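Local coordinates for antibiotic resistance protein (Deinococcus radiodurans, PDB 2VLI), which probably acts as a phosphotransferase of the P-loop NTPase class that confers resistance to the antibiotic tunicamycin, at residues H20-L25 with I81-I86. Sequence-based numbering, arbitrary orientation.
Sequences HTAHTL and IVPVSI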
# COMPACT_ATOMS: atom_id res chain seq x y z
N HIS A 20 14.77 -5.81 16.97
CA HIS A 20 15.98 -5.52 17.78
C HIS A 20 16.03 -4.07 18.21
O HIS A 20 16.54 -3.75 19.28
CB HIS A 20 17.25 -5.88 16.99
CG HIS A 20 17.39 -7.35 16.72
ND1 HIS A 20 17.91 -7.85 15.55
CD2 HIS A 20 17.03 -8.42 17.47
CE1 HIS A 20 17.88 -9.18 15.60
NE2 HIS A 20 17.35 -9.54 16.76
N THR A 21 15.51 -3.18 17.37
CA THR A 21 15.53 -1.77 17.69
C THR A 21 14.79 -1.49 19.00
O THR A 21 15.33 -0.86 19.88
CB THR A 21 14.89 -0.96 16.59
OG1 THR A 21 15.65 -1.12 15.39
CG2 THR A 21 14.86 0.51 16.97
N ALA A 22 13.55 -1.97 19.08
CA ALA A 22 12.69 -1.89 20.28
C ALA A 22 13.42 -2.38 21.53
O ALA A 22 13.47 -1.69 22.56
CB ALA A 22 11.41 -2.70 20.05
N HIS A 23 14.02 -3.55 21.42
CA HIS A 23 14.82 -4.13 22.52
C HIS A 23 16.00 -3.20 22.92
O HIS A 23 16.17 -2.88 24.09
CB HIS A 23 15.34 -5.51 22.11
CG HIS A 23 16.29 -6.13 23.11
ND1 HIS A 23 15.88 -6.52 24.37
CD2 HIS A 23 17.60 -6.46 23.01
CE1 HIS A 23 16.91 -7.04 25.02
NE2 HIS A 23 17.96 -7.02 24.22
N THR A 24 16.77 -2.74 21.95
CA THR A 24 17.86 -1.79 22.22
C THR A 24 17.41 -0.51 22.91
O THR A 24 18.09 -0.02 23.83
CB THR A 24 18.58 -1.41 20.90
OG1 THR A 24 18.87 -2.61 20.19
CG2 THR A 24 19.87 -0.62 21.18
N LEU A 25 16.29 0.05 22.46
CA LEU A 25 15.79 1.26 23.04
C LEU A 25 15.35 0.96 24.44
O LEU A 25 15.55 1.76 25.35
CB LEU A 25 14.56 1.80 22.29
CG LEU A 25 14.81 2.70 21.09
CD1 LEU A 25 13.56 2.74 20.22
CD2 LEU A 25 15.26 4.11 21.54
N ILE A 81 7.25 1.66 24.29
CA ILE A 81 7.84 1.29 22.99
C ILE A 81 6.98 0.24 22.29
O ILE A 81 6.71 -0.82 22.84
CB ILE A 81 9.26 0.73 23.14
CG1 ILE A 81 10.14 1.70 23.94
CG2 ILE A 81 9.83 0.41 21.77
CD1 ILE A 81 11.40 1.06 24.64
N VAL A 82 6.53 0.53 21.09
CA VAL A 82 5.59 -0.34 20.37
C VAL A 82 6.14 -0.76 18.99
O VAL A 82 6.02 -0.01 18.06
CB VAL A 82 4.22 0.40 20.16
CG1 VAL A 82 3.20 -0.54 19.54
CG2 VAL A 82 3.72 1.11 21.47
N PRO A 83 6.71 -1.98 18.86
CA PRO A 83 7.13 -2.52 17.56
C PRO A 83 5.94 -3.08 16.80
O PRO A 83 5.20 -3.89 17.33
CB PRO A 83 8.11 -3.64 17.91
CG PRO A 83 7.93 -3.92 19.39
CD PRO A 83 6.87 -2.98 19.94
N VAL A 84 5.76 -2.66 15.54
CA VAL A 84 4.73 -3.13 14.67
C VAL A 84 5.34 -3.44 13.32
O VAL A 84 6.45 -3.05 13.03
CB VAL A 84 3.57 -2.13 14.50
CG1 VAL A 84 2.97 -1.82 15.82
CG2 VAL A 84 4.04 -0.84 13.88
N SER A 85 4.62 -4.22 12.54
CA SER A 85 4.97 -4.59 11.18
C SER A 85 3.72 -4.49 10.37
O SER A 85 2.92 -5.43 10.33
CB SER A 85 5.47 -6.01 11.14
OG SER A 85 6.65 -6.05 10.38
N ILE A 86 3.50 -3.32 9.77
CA ILE A 86 2.29 -3.08 9.01
C ILE A 86 2.71 -2.56 7.63
O ILE A 86 3.52 -1.66 7.54
CB ILE A 86 1.41 -2.02 9.65
CG1 ILE A 86 0.92 -2.46 11.05
CG2 ILE A 86 0.23 -1.70 8.74
CD1 ILE A 86 -0.20 -3.44 11.04
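Two donors of Thr24 grip the carbonyl oxygen of His20, in the helix whose Ala22 and Leu25 meet the strand. The helical bond runs from Thr24 N to His20 O at 2.9 Å. The hydroxyl adds a second, from Thr24 OG1 to His20 O at 2.7 Å, reaching that oxygen from above its carbonyl plane, about 40° out of it, and tying the threonine side chain back to its own helix. On the strand side the contact is purely apolar. Ala22 CB points at the strand and sits 3.7 Å from Pro83 CG, while Ile81 CG2 lies 3.9 Å from the same Ala22 CB, so one methyl meets the proline ring and the isoleucine together. Helix 20-28 follows the phosphate-binding loop of this P-loop fold and packs on the parallel sheet; the axis of segment 20-25 runs nearly antiparallel to that of strand 81-84 (171°), with a closest approach of 8.5 Å. Ile81 uses both branches: chi1 of -52° leaves CG2 anti to the backbone N, against Ala22, and the CG1 arm carries CD1 to 4.0 Å from Leu25 CB. Leu25 also touches Ile10 on strand 7-11. Beyond the strand, the Ser85 hydroxyl is shared between the carbonyl oxygens of Gly12 and Phe14 in the P-loop.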